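Local coordinates for MGS-M5 (PDB 4Q3N), which probably catalyses the NAD-dependent interconversion of L-lactate and pyruvate, as a deep-sea member of the lactate/malate dehydrogenase family, at residues E30-D35 with Y66-D71; G73-T78 with K105-S110; H169-G174 with I252-V257; P274-K279 with H284-K289. All blocks are in the same frame, centred on the assembly; numbering follows the deposited sequence. Where two conformers were deposited one is given.

Contact 1: E30-D35 with Y66-D71; sequences ELVLLD and YKDCKD
Val32 faces Asp68 and Leu34 faces Tyr66 where strand 30-34 passes over the short 3-10 turn that begins at Tyr66, with CA atoms 7.4 Å apart for Val32 and Asp68. The strand belongs to the parallel sheet of the NAD-binding Rossmann domain, between strands 60-63 and 5-9, and the turn lies in the loop leading from strand 60-63 to strand 74-77. No hydrogen bond crosses; the turn is closed internally by Cys69 N donating to Tyr66 O, and the segments meet through side chains. Val32 and Leu34 both direct their CB toward the turn, whereas Leu33 packs against Met16 of helix 13-25 and Leu48 of helix 38-49. Val32 swings CG1 anti to its own backbone nitrogen (chi1 179°), and this methyl comes 4.0 Å from Asp68 CB, the two side chains meeting at about a right angle. The Asp68 carboxylate is held elsewhere: OD1 forms a salt bridge with Lys62 and OD2 accepts from the backbone N of Asp65, and CB is the atom of Asp68 nearest the valine. Tyr66 begins by pointing away from the strand, yet its ring returns to it, and Val103, Asn106 and Ile107 of helix 89-109 also touch the ring. Leu34 CD2 also approaches Cys69 SG, at a looser 4.4 Å. Its main contact is a CH-pi interaction: CD2 sits over one face of the Tyr66 ring, 3.9 Å from the centroid and displaced toward the CD1-CE1 side, with Tyr66 CD1 as its closest atom at 3.6 Å.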
loop_
_atom_site.group_PDB
_atom_site.type_symbol
_atom_site.label_atom_id
_atom_site.label_comp_id
_atom_site.label_asym_id
_atom_site.label_seq_id
_atom_site.Cartn_x
_atom_site.Cartn_y
_atom_site.Cartn_z
ATOM N N GLU A 30 -10.455 -5.849 11.870
ATOM C CA GLU A 30 -11.824 -6.296 12.232
ATOM C C GLU A 30 -12.825 -5.163 12.189
ATOM O O GLU A 30 -12.584 -4.113 12.772
ATOM C CB GLU A 30 -11.848 -6.881 13.652
ATOM C CG GLU A 30 -10.893 -7.968 13.957
ATOM C CD GLU A 30 -11.149 -8.492 15.376
ATOM O OE1 GLU A 30 -10.395 -8.090 16.293
ATOM O OE2 GLU A 30 -12.149 -9.229 15.570
ATOM N N LEU A 31 -13.967 -5.411 11.561
ATOM C CA LEU A 31 -15.002 -4.411 11.377
ATOM C C LEU A 31 -16.338 -5.011 11.819
ATOM O O LEU A 31 -16.644 -6.142 11.424
ATOM C CB LEU A 31 -15.040 -4.027 9.906
ATOM C CG LEU A 31 -15.941 -2.962 9.347
ATOM C CD1 LEU A 31 -15.607 -1.690 10.076
ATOM C CD2 LEU A 31 -15.722 -2.841 7.826
ATOM N N VAL A 32 -17.116 -4.277 12.613
ATOM C CA VAL A 32 -18.450 -4.757 12.984
ATOM C C VAL A 32 -19.434 -3.657 12.607
ATOM O O VAL A 32 -19.199 -2.487 12.918
ATOM C CB VAL A 32 -18.568 -5.084 14.462
ATOM C CG1 VAL A 32 -20.005 -5.560 14.784
ATOM C CG2 VAL A 32 -17.519 -6.175 14.901
ATOM N N LEU A 33 -20.502 -4.031 11.909
ATOM C CA LEU A 33 -21.500 -3.085 11.439
ATOM C C LEU A 33 -22.763 -3.212 12.286
ATOM O O LEU A 33 -23.298 -4.333 12.454
ATOM C CB LEU A 33 -21.853 -3.355 9.968
ATOM C CG LEU A 33 -20.622 -3.412 9.031
ATOM C CD1 LEU A 33 -21.134 -3.713 7.625
ATOM C CD2 LEU A 33 -19.825 -2.076 9.018
ATOM N N LEU A 34 -23.227 -2.088 12.828
ATOM C CA LEU A 34 -24.460 -2.059 13.633
ATOM C C LEU A 34 -25.490 -1.165 12.970
ATOM O O LEU A 34 -25.165 -0.072 12.522
ATOM C CB LEU A 34 -24.195 -1.523 15.043
ATOM C CG LEU A 34 -23.940 -2.510 16.176
ATOM C CD1 LEU A 34 -22.779 -3.415 15.798
ATOM C CD2 LEU A 34 -23.647 -1.739 17.497
ATOM N N ASP A 35 -26.729 -1.599 12.937
ATOM C CA ASP A 35 -27.778 -0.749 12.415
ATOM C C ASP A 35 -29.066 -1.158 13.073
ATOM O O ASP A 35 -29.257 -2.333 13.369
ATOM C CB ASP A 35 -27.899 -0.884 10.892
ATOM C CG ASP A 35 -28.704 0.241 10.278
ATOM O OD1 ASP A 35 -29.946 0.159 10.287
ATOM O OD2 ASP A 35 -28.117 1.209 9.793
ATOM N N TYR A 66 -24.672 -4.399 20.160
ATOM C CA TYR A 66 -23.895 -3.503 20.994
ATOM C C TYR A 66 -22.856 -4.251 21.823
ATOM O O TYR A 66 -21.784 -3.710 22.095
ATOM C CB TYR A 66 -24.836 -2.674 21.900
ATOM C CG TYR A 66 -25.375 -1.493 21.125
ATOM C CD1 TYR A 66 -24.538 -0.443 20.779
ATOM C CD2 TYR A 66 -26.702 -1.454 20.691
ATOM C CE1 TYR A 66 -25.006 0.632 20.048
ATOM C CE2 TYR A 66 -27.192 -0.369 19.969
ATOM C CZ TYR A 66 -26.334 0.674 19.661
ATOM O OH TYR A 66 -26.762 1.742 18.928
ATOM N N LYS A 67 -23.156 -5.495 22.199
ATOM C CA LYS A 67 -22.181 -6.279 22.946
ATOM C C LYS A 67 -20.859 -6.449 22.190
ATOM O O LYS A 67 -19.807 -6.626 22.816
ATOM C CB LYS A 67 -22.761 -7.646 23.345
ATOM C CG LYS A 67 -23.027 -8.617 22.196
ATOM C CD LYS A 67 -23.586 -9.954 22.741
ATOM C CE LYS A 67 -23.933 -10.945 21.617
ATOM N NZ LYS A 67 -22.759 -11.270 20.738
ATOM N N ASP A 68 -20.879 -6.384 20.864
ATOM C CA ASP A 68 -19.596 -6.424 20.131
ATOM C C ASP A 68 -18.688 -5.227 20.343
ATOM O O ASP A 68 -17.539 -5.257 19.914
ATOM C CB ASP A 68 -19.843 -6.576 18.622
ATOM C CG ASP A 68 -20.481 -7.898 18.307
ATOM O OD1 ASP A 68 -19.871 -8.941 18.644
ATOM O OD2 ASP A 68 -21.631 -7.893 17.816
ATOM N N CYS A 69 -19.185 -4.185 21.002
ATOM C CA CYS A 69 -18.381 -3.006 21.269
ATOM C C CYS A 69 -17.385 -3.260 22.382
ATOM O O CYS A 69 -16.464 -2.469 22.581
ATOM C CB CYS A 69 -19.257 -1.808 21.656
ATOM S SG CYS A 69 -20.207 -1.181 20.254
ATOM N N LYS A 70 -17.584 -4.335 23.130
ATOM C CA LYS A 70 -16.897 -4.478 24.416
ATOM C C LYS A 70 -15.378 -4.334 24.267
ATOM O O LYS A 70 -14.744 -3.634 25.047
ATOM C CB LYS A 70 -17.204 -5.826 25.054
ATOM C CG LYS A 70 -16.415 -6.067 26.362
ATOM C CD LYS A 70 -16.854 -7.367 27.038
ATOM C CE LYS A 70 -15.971 -7.664 28.252
ATOM N NZ LYS A 70 -16.689 -8.438 29.290
ATOM N N ASP A 71 -14.813 -4.955 23.232
ATOM C CA ASP A 71 -13.364 -4.904 23.034
ATOM C C ASP A 71 -13.008 -4.155 21.745
ATOM O O ASP A 71 -11.975 -4.412 21.159
ATOM C CB ASP A 71 -12.806 -6.324 22.972
ATOM C CG ASP A 71 -13.580 -7.194 21.990
ATOM O OD1 ASP A 71 -14.686 -6.748 21.513
ATOM O OD2 ASP A 71 -13.097 -8.317 21.706
#

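Contact 2: G73-T78 with K105-S110; sequences GLVVIT and KNIMSS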
loop_
_atom_site.group_PDB
_atom_site.type_symbol
_atom_site.label_atom_id
_atom_site.label_comp_id
_atom_site.label_asym_id
_atom_site.label_seq_id
_atom_site.Cartn_x
_atom_site.Cartn_y
_atom_site.Cartn_z
ATOM N N GLY A 73 -11.690 -0.980 19.673
ATOM C CA GLY A 73 -10.773 0.102 19.993
ATOM C C GLY A 73 -11.449 1.439 19.649
ATOM O O GLY A 73 -11.157 2.476 20.241
ATOM N N LEU A 74 -12.374 1.406 18.707
ATOM C CA LEU A 74 -12.988 2.657 18.205
ATOM C C LEU A 74 -14.431 2.397 17.815
ATOM O O LEU A 74 -14.722 1.400 17.154
ATOM C CB LEU A 74 -12.226 3.185 16.956
ATOM C CG LEU A 74 -12.772 4.444 16.268
ATOM C CD1 LEU A 74 -12.478 5.670 17.144
ATOM C CD2 LEU A 74 -12.109 4.599 14.836
ATOM N N VAL A 75 -15.348 3.273 18.216
ATOM C CA VAL A 75 -16.716 3.149 17.671
ATOM C C VAL A 75 -16.990 4.431 16.933
ATOM O O VAL A 75 -16.797 5.529 17.499
ATOM C CB VAL A 75 -17.776 2.924 18.780
ATOM C CG1 VAL A 75 -19.182 2.898 18.152
ATOM C CG2 VAL A 75 -17.469 1.617 19.578
ATOM N N VAL A 76 -17.429 4.297 15.688
ATOM C CA VAL A 76 -17.722 5.451 14.853
ATOM C C VAL A 76 -19.227 5.589 14.724
ATOM O O VAL A 76 -19.893 4.688 14.217
ATOM C CB VAL A 76 -17.097 5.316 13.469
ATOM C CG1 VAL A 76 -17.347 6.604 12.589
ATOM C CG2 VAL A 76 -15.519 5.036 13.629
ATOM N N ILE A 77 -19.763 6.702 15.199
ATOM C CA ILE A 77 -21.222 6.884 15.203
ATOM C C ILE A 77 -21.670 7.766 14.038
ATOM O O ILE A 77 -21.239 8.913 13.911
ATOM C CB ILE A 77 -21.707 7.516 16.523
ATOM C CG1 ILE A 77 -21.216 6.667 17.719
ATOM C CG2 ILE A 77 -23.259 7.732 16.486
ATOM C CD1 ILE A 77 -21.392 7.356 19.074
ATOM N N THR A 78 -22.529 7.216 13.193
ATOM C CA THR A 78 -23.052 7.957 12.018
ATOM C C THR A 78 -24.597 8.057 12.094
ATOM O O THR A 78 -25.219 8.654 11.244
ATOM C CB THR A 78 -22.641 7.271 10.691
ATOM O OG1 THR A 78 -23.523 6.158 10.444
ATOM C CG2 THR A 78 -21.169 6.785 10.741
ATOM N N LYS A 105 -25.268 5.275 25.397
ATOM C CA LYS A 105 -25.602 4.445 26.560
ATOM C C LYS A 105 -25.501 2.960 26.225
ATOM O O LYS A 105 -24.998 2.172 27.013
ATOM C CB LYS A 105 -27.027 4.737 27.069
ATOM C CG LYS A 105 -27.220 6.158 27.626
ATOM C CD LYS A 105 -26.041 6.694 28.466
ATOM C CE LYS A 105 -26.516 7.773 29.441
ATOM N NZ LYS A 105 -25.427 8.553 30.081
ATOM N N ASN A 106 -26.023 2.572 25.065
ATOM C CA ASN A 106 -25.935 1.180 24.624
ATOM C C ASN A 106 -24.468 0.753 24.417
ATOM O O ASN A 106 -24.081 -0.391 24.764
ATOM C CB ASN A 106 -26.740 0.988 23.328
ATOM C CG ASN A 106 -28.260 0.953 23.609
ATOM O OD1 ASN A 106 -28.646 0.476 24.641
ATOM N ND2 ASN A 106 -29.082 1.480 22.724
ATOM N N ILE A 107 -23.652 1.644 23.850
ATOM C CA ILE A 107 -22.219 1.323 23.685
ATOM C C ILE A 107 -21.569 1.117 25.052
ATOM O O ILE A 107 -20.851 0.129 25.273
ATOM C CB ILE A 107 -21.454 2.432 22.938
ATOM C CG1 ILE A 107 -21.917 2.558 21.475
ATOM C CG2 ILE A 107 -19.894 2.155 22.972
ATOM C CD1 ILE A 107 -21.431 3.844 20.847
ATOM N N MET A 108 -21.840 2.037 25.993
ATOM C CA MET A 108 -21.169 1.954 27.291
ATOM C C MET A 108 -21.619 0.736 28.080
ATOM O O MET A 108 -20.816 0.190 28.833
ATOM C CB MET A 108 -21.374 3.230 28.121
ATOM C CG MET A 108 -20.881 4.502 27.399
ATOM S SD MET A 108 -19.167 4.385 26.757
ATOM C CE MET A 108 -18.315 4.220 28.325
ATOM N N SER A 109 -22.872 0.298 27.904
ATOM C CA SER A 109 -23.411 -0.895 28.573
ATOM C C SER A 109 -22.594 -2.142 28.246
ATOM O O SER A 109 -22.584 -3.106 29.006
ATOM C CB SER A 109 -24.888 -1.143 28.173
ATOM O OG SER A 109 -25.011 -1.619 26.829
ATOM N N SER A 110 -21.933 -2.138 27.083
ATOM C CA SER A 110 -21.222 -3.332 26.669
ATOM C C SER A 110 -19.937 -3.563 27.484
ATOM O O SER A 110 -19.367 -4.643 27.431
ATOM C CB SER A 110 -20.850 -3.244 25.183
ATOM O OG SER A 110 -19.815 -2.305 24.994
#
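Ile107 reaches from near the C-terminal end of helix 89-109 to strand 74-77 and meets it with a single atom, its terminal methyl CD1. With chi1 near -66° CG1 stands anti to the carbonyl carbon, and chi2 of 166° extends the chain, carrying CD1 across a gap in which the CA atoms of Val75 and Ile107 are still 8.4 Å apart. There CD1 touches two strand side chains. Val75 offers CG1, the branch anti to its backbone N, and the methyls meet at 3.6 Å as the two side chains run past each other in opposite senses. Ile77, two residues along the strand and on the same side of it, also has an extended CG1-CD1 arm; its CD1 lies 3.9 Å from Ile107 CD1, one isoleucine slanting across the other. All three residues are buried, and Phe112 and Leu116 add further apolar cover to Val75 and Ile107. Near Ser110 the serines turn back on the backbone: Ser110 OG donates to Ile107 O over 2.7 Å, in the carbonyl plane, and Ser110 N shares that acceptor. In one of its two conformers Ser109 OG donates to Asn106 O, approaching at a tilt to the carbonyl plane. This apolar packing of a helix on the first strand of its own unit belongs to the beta-alpha-beta crossover of strand 74-77, helix 89-109 and strand 115-118 in the Rossmann fold.

Contact 3: H169-G174 with I252-V257; sequences HAYILG and ILPISV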
loop_
_atom_site.group_PDB
_atom_site.type_symbol
_atom_site.label_atom_id
_atom_site.label_comp_id
_atom_site.label_asym_id
_atom_site.label_seq_id
_atom_site.Cartn_x
_atom_site.Cartn_y
_atom_site.Cartn_z
ATOM N N HIS A 169 -0.712 22.964 3.405
ATOM C CA HIS A 169 -0.917 22.792 4.844
ATOM C C HIS A 169 -1.676 23.984 5.392
ATOM O O HIS A 169 -1.068 24.988 5.756
ATOM C CB HIS A 169 0.390 22.665 5.575
ATOM C CG HIS A 169 1.281 21.629 4.978
ATOM N ND1 HIS A 169 0.884 20.314 4.836
ATOM C CD2 HIS A 169 2.537 21.712 4.474
ATOM C CE1 HIS A 169 1.873 19.621 4.298
ATOM N NE2 HIS A 169 2.877 20.447 4.053
ATOM N N ALA A 170 -2.993 23.852 5.453
ATOM C CA ALA A 170 -3.877 24.936 5.833
ATOM C C ALA A 170 -5.116 24.258 6.420
ATOM O O ALA A 170 -5.408 23.115 6.023
ATOM C CB ALA A 170 -4.245 25.791 4.603
ATOM N N TYR A 171 -5.796 24.935 7.356
ATOM C CA TYR A 171 -6.921 24.371 8.112
ATOM C C TYR A 171 -8.176 25.205 7.907
ATOM O O TYR A 171 -8.107 26.450 7.787
ATOM C CB TYR A 171 -6.655 24.321 9.624
ATOM C CG TYR A 171 -5.424 23.522 10.067
ATOM C CD1 TYR A 171 -5.207 22.210 9.646
ATOM C CD2 TYR A 171 -4.487 24.096 10.897
ATOM C CE1 TYR A 171 -4.063 21.498 10.048
ATOM C CE2 TYR A 171 -3.334 23.398 11.315
ATOM C CZ TYR A 171 -3.140 22.100 10.887
ATOM O OH TYR A 171 -2.006 21.447 11.293
ATOM N N ILE A 172 -9.306 24.514 7.903
ATOM C CA ILE A 172 -10.591 25.112 8.230
ATOM C C ILE A 172 -10.838 24.862 9.704
ATOM O O ILE A 172 -10.647 23.722 10.155
ATOM C CB ILE A 172 -11.732 24.489 7.418
ATOM C CG1 ILE A 172 -11.446 24.674 5.933
ATOM C CG2 ILE A 172 -13.131 25.089 7.863
ATOM C CD1 ILE A 172 -11.686 26.176 5.416
ATOM N N LEU A 173 -11.205 25.912 10.443
ATOM C CA LEU A 173 -11.468 25.823 11.872
ATOM C C LEU A 173 -12.902 26.179 12.204
ATOM O O LEU A 173 -13.612 26.851 11.414
ATOM C CB LEU A 173 -10.553 26.760 12.686
ATOM C CG LEU A 173 -9.052 26.476 12.389
ATOM C CD1 LEU A 173 -8.195 27.464 13.144
ATOM C CD2 LEU A 173 -8.707 25.064 12.773
ATOM N N GLY A 174 -13.283 25.840 13.435
ATOM C CA GLY A 174 -14.578 26.293 13.947
ATOM C C GLY A 174 -15.671 25.257 13.760
ATOM O O GLY A 174 -15.412 24.035 13.706
ATOM N N ILE A 252 -1.263 15.458 13.315
ATOM C CA ILE A 252 -2.076 16.660 13.562
ATOM C C ILE A 252 -3.175 16.719 12.517
ATOM O O ILE A 252 -2.884 16.793 11.304
ATOM C CB ILE A 252 -1.243 17.942 13.491
ATOM C CG1 ILE A 252 -0.120 17.865 14.533
ATOM C CG2 ILE A 252 -2.169 19.181 13.706
ATOM C CD1 ILE A 252 0.947 18.929 14.363
ATOM N N LEU A 253 -4.411 16.634 12.992
ATOM C CA LEU A 253 -5.620 16.763 12.148
ATOM C C LEU A 253 -6.651 17.679 12.789
ATOM O O LEU A 253 -6.828 17.666 13.996
ATOM C CB LEU A 253 -6.311 15.402 11.926
ATOM C CG LEU A 253 -5.451 14.367 11.173
ATOM C CD1 LEU A 253 -6.083 13.015 11.302
ATOM C CD2 LEU A 253 -5.254 14.728 9.653
ATOM N N PRO A 254 -7.374 18.449 11.968
ATOM C CA PRO A 254 -8.419 19.302 12.528
ATOM C C PRO A 254 -9.636 18.430 12.739
ATOM O O PRO A 254 -10.090 17.777 11.797
ATOM C CB PRO A 254 -8.627 20.368 11.459
ATOM C CG PRO A 254 -8.223 19.679 10.144
ATOM C CD PRO A 254 -7.133 18.686 10.533
ATOM N N ILE A 255 -10.096 18.353 13.989
ATOM C CA ILE A 255 -11.244 17.515 14.357
ATOM C C ILE A 255 -12.026 18.251 15.407
ATOM O O ILE A 255 -11.536 19.253 15.939
ATOM C CB ILE A 255 -10.799 16.148 14.922
ATOM C CG1 ILE A 255 -9.657 16.336 15.934
ATOM C CG2 ILE A 255 -10.223 15.288 13.814
ATOM C CD1 ILE A 255 -9.456 15.131 16.847
ATOM N N SER A 256 -13.243 17.774 15.698
ATOM C CA SER A 256 -14.036 18.282 16.805
ATOM C C SER A 256 -13.448 17.841 18.138
ATOM O O SER A 256 -13.399 16.647 18.418
ATOM C CB SER A 256 -15.497 17.806 16.728
ATOM O OG SER A 256 -16.155 18.227 15.550
ATOM N N VAL A 257 -13.045 18.804 18.968
ATOM C CA VAL A 257 -12.464 18.500 20.289
ATOM C C VAL A 257 -12.960 19.504 21.285
ATOM O O VAL A 257 -13.403 20.613 20.908
ATOM C CB VAL A 257 -10.915 18.552 20.275
ATOM C CG1 VAL A 257 -10.361 17.333 19.582
ATOM C CG2 VAL A 257 -10.429 19.853 19.587
HETATM O O HOH W 1 -1.495 19.158 10.101
#
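Tyr171 drives its side chain at segment 252-257 of strand 251-258, meeting Pro254 near the root of the ring and Ile252 at its hydroxyl end. The tight spot is at the hydroxyl: Ile252 CG2, the branch anti to the backbone N, comes within 3.3 Å of Tyr171 OH, a close methyl-to-oxygen approach, while the ring carbon Tyr171 CZ stays 4.2 Å from it. Packing at Pro254 is looser, of ordinary van der Waals kind. Its CG is 4.0 Å from Tyr171 CD1 and its CD lies near CD1 and CE1, so CG and CD both approach the ring obliquely; the two side chains cross at about a right angle. Pro254 CB also rests 4.1 Å from Ile172 O, a carbonyl that is already hydrogen-bonded to Thr146 OG1. Thr146 and Thr150 touch Pro254 as well, and Pro274 packs on both Tyr171 and Ile252. Strand 168-173 belongs to a four-stranded antiparallel sheet and strand 251-258 to a three-stranded one, and the contact packs these two sheets of the C-terminal domain of the lactate/malate dehydrogenase fold against each other. No direct hydrogen bond joins the two segments. A water bridge stands beside the Ile252 CG2 contact instead. Tyr171 holds its CG anti to the carbonyl carbon (chi1 -58°), and from there the ring carries OH to a water 2.6 Å away, lying in the ring plane. That water donates in turn to Ile252 O at 3.0 Å. This end faces a neighbouring subunit, whose Ala191 packs on Tyr171 and whose Asn167 packs on Ile252.

Contact 4: P274-K279 with H284-K289; sequences PAVLNK and HIVKLK. With ACT (acetate ion), chain E.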
loop_
_atom_site.group_PDB
_atom_site.type_symbol
_atom_site.label_atom_id
_atom_site.label_comp_id
_atom_site.label_asym_id
_atom_site.label_seq_id
_atom_site.Cartn_x
_atom_site.Cartn_y
_atom_site.Cartn_z
ATOM N N PRO A 274 -7.099 21.966 15.273
ATOM C CA PRO A 274 -6.058 20.968 14.982
ATOM C C PRO A 274 -5.668 20.226 16.274
ATOM O O PRO A 274 -5.475 20.836 17.316
ATOM C CB PRO A 274 -4.898 21.807 14.434
ATOM C CG PRO A 274 -5.068 23.171 15.057
ATOM C CD PRO A 274 -6.590 23.353 15.252
ATOM N N ALA A 275 -5.560 18.915 16.201
ATOM C CA ALA A 275 -5.246 18.156 17.397
ATOM C C ALA A 275 -4.316 17.005 17.054
ATOM O O ALA A 275 -4.318 16.502 15.931
ATOM C CB ALA A 275 -6.572 17.632 18.076
ATOM N N VAL A 276 -3.528 16.599 18.045
ATOM C CA VAL A 276 -2.599 15.502 17.894
ATOM C C VAL A 276 -3.300 14.197 18.266
ATOM O O VAL A 276 -3.710 14.018 19.424
ATOM C CB VAL A 276 -1.335 15.701 18.795
ATOM C CG1 VAL A 276 -0.355 14.526 18.575
ATOM C CG2 VAL A 276 -0.661 17.016 18.474
ATOM N N LEU A 277 -3.392 13.280 17.307
ATOM C CA LEU A 277 -4.029 11.963 17.518
ATOM C C LEU A 277 -3.009 10.821 17.597
ATOM O O LEU A 277 -2.107 10.727 16.758
ATOM C CB LEU A 277 -4.987 11.652 16.382
ATOM C CG LEU A 277 -6.279 12.484 16.400
ATOM C CD1 LEU A 277 -7.042 12.294 15.077
ATOM C CD2 LEU A 277 -7.138 11.964 17.558
ATOM N N ASN A 278 -3.189 9.926 18.557
ATOM C CA ASN A 278 -2.348 8.740 18.618
ATOM C C ASN A 278 -3.240 7.611 19.182
ATOM O O ASN A 278 -4.459 7.762 19.237
ATOM C CB ASN A 278 -1.072 9.016 19.461
ATOM C CG ASN A 278 -1.372 9.287 20.925
ATOM O OD1 ASN A 278 -2.348 8.793 21.452
ATOM N ND2 ASN A 278 -0.506 10.080 21.598
ATOM N N LYS A 279 -2.662 6.499 19.605
ATOM C CA LYS A 279 -3.453 5.306 19.951
ATOM C C LYS A 279 -4.334 5.536 21.161
ATOM O O LYS A 279 -5.291 4.798 21.416
ATOM C CB LYS A 279 -2.530 4.114 20.259
ATOM C CG LYS A 279 -1.741 4.255 21.544
ATOM C CD LYS A 279 -0.817 3.033 21.719
ATOM C CE LYS A 279 0.169 3.273 22.847
ATOM N NZ LYS A 279 -0.545 3.348 24.170
ATOM N N HIS A 284 -2.996 16.271 22.640
ATOM C CA HIS A 284 -3.299 17.656 23.047
ATOM C C HIS A 284 -3.857 18.381 21.839
ATOM O O HIS A 284 -3.700 17.931 20.701
ATOM C CB HIS A 284 -2.058 18.417 23.605
ATOM C CG HIS A 284 -0.966 18.679 22.583
ATOM N ND1 HIS A 284 -0.009 17.744 22.247
ATOM C CD2 HIS A 284 -0.645 19.797 21.881
ATOM C CE1 HIS A 284 0.856 18.265 21.392
ATOM N NE2 HIS A 284 0.485 19.509 21.145
ATOM N N ILE A 285 -4.467 19.532 22.081
ATOM C CA ILE A 285 -4.931 20.396 21.001
ATOM C C ILE A 285 -3.803 21.328 20.625
ATOM O O ILE A 285 -3.140 21.883 21.497
ATOM C CB ILE A 285 -6.132 21.226 21.450
ATOM C CG1 ILE A 285 -7.280 20.270 21.785
ATOM C CG2 ILE A 285 -6.521 22.297 20.344
ATOM C CD1 ILE A 285 -8.500 21.042 22.382
ATOM N N VAL A 286 -3.581 21.530 19.343
ATOM C CA VAL A 286 -2.495 22.412 18.966
ATOM C C VAL A 286 -3.006 23.843 19.035
ATOM O O VAL A 286 -4.066 24.170 18.455
ATOM C CB VAL A 286 -1.974 22.061 17.549
ATOM C CG1 VAL A 286 -0.916 23.071 17.100
ATOM C CG2 VAL A 286 -1.389 20.593 17.558
ATOM N N LYS A 287 -2.274 24.704 19.708
ATOM C CA LYS A 287 -2.700 26.091 19.824
ATOM C C LYS A 287 -2.012 26.938 18.765
ATOM O O LYS A 287 -0.826 27.148 18.832
ATOM C CB LYS A 287 -2.415 26.622 21.230
ATOM C CG LYS A 287 -2.672 28.103 21.444
ATOM C CD LYS A 287 -4.089 28.494 21.077
ATOM C CE LYS A 287 -4.358 29.938 21.542
ATOM N NZ LYS A 287 -3.703 30.949 20.630
ATOM N N LEU A 288 -2.758 27.404 17.768
ATOM C CA LEU A 288 -2.196 28.320 16.775
ATOM C C LEU A 288 -2.295 29.748 17.246
ATOM O O LEU A 288 -3.247 30.098 17.948
ATOM C CB LEU A 288 -2.941 28.212 15.425
ATOM C CG LEU A 288 -2.967 26.786 14.865
ATOM C CD1 LEU A 288 -3.968 26.772 13.669
ATOM C CD2 LEU A 288 -1.515 26.372 14.435
ATOM N N LYS A 289 -1.345 30.593 16.835
ATOM C CA LYS A 289 -1.484 32.053 17.036
ATOM C C LYS A 289 -2.446 32.574 15.961
ATOM O O LYS A 289 -2.082 32.652 14.796
ATOM C CB LYS A 289 -0.127 32.795 16.938
ATOM C CG LYS A 289 0.848 32.641 18.116
ATOM C CD LYS A 289 1.935 33.762 18.062
ATOM C CE LYS A 289 2.590 34.067 19.422
ATOM N NZ LYS A 289 3.759 33.205 19.829
HETATM C C ACT E . 2.266 21.972 18.924
HETATM O O ACT E . 2.639 23.175 18.776
HETATM O OXT ACT E . 1.536 21.725 19.923
HETATM C CH3 ACT E . 2.687 20.856 18.012
#
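Two backbone hydrogen bonds join Pro274 and Val276 to Val286 and His284. Val286 N donates to Pro274 O over 2.9 Å, and Val276 N donates to His284 O over 3.0 Å in an almost straight bond of 178°. Between them Ala275 and Ile285 form an antiparallel non-hydrogen-bonded pair, with CA atoms 4.3 Å apart.

Apolar contacts gather around Pro274 and Val276. Pro274 CG packs on Val286 CB. The distance from Pro274 CG to Leu288 CD1 is 4.0 Å, which extends the contact past the end of the paired strands. In Val276, chi1 of -179° puts CG1 anti to the backbone N and leaves CG2 anti to the carbonyl carbon; Val276 CG2 touches Val286 CG2 at 3.8 Å, the two valines crossing at about a right angle. The same CG2 lies over one face of the His284 imidazole in a CH-pi contact, 3.9 Å from the ring centroid and nearest to CE1.

The polar interaction is at the ring's edge. A chi1 of 66° sets the His284 ring between the backbone N and the carbonyl carbon, and from there NE2 donates to acetate OXT at 2.7 Å. The anion, probably from the crystallisation liquor, also rests against Val286 CG1 and is hydrogen-bonded to Lys192 of a neighbouring subunit, so it bridges the interface; Met201 of that subunit packs on His284. The pairing is that of a beta hairpin, formed by the middle strand 270-278 and the outer strand 281-285 of the three-stranded antiparallel sheet in the C-terminal domain of the lactate/malate dehydrogenase fold.

The four contacts fall into two pairs, one in each domain of the subunit. Contacts 1 and 2 lie in the NAD-binding domain with centres about 8 Å apart, and they touch, Tyr66 O packing on Ser110 CB at 3.3 Å. Contacts 3 and 4 have centres about 9 Å apart; a probable hydrogen bond of 2.8 Å from Ala275 N to Leu253 O joins their neighbouring strands 251-258 and 270-278, and both touch the same neighbouring subunit. Contact 4 binds acetate, and the Ile252 side chain of contact 3 lies about 4 Å from an acetate. Met201, which reaches contact 4 from that subunit, is a sodium-site residue. Between the pairs, centres are about 24 to 28 Å apart.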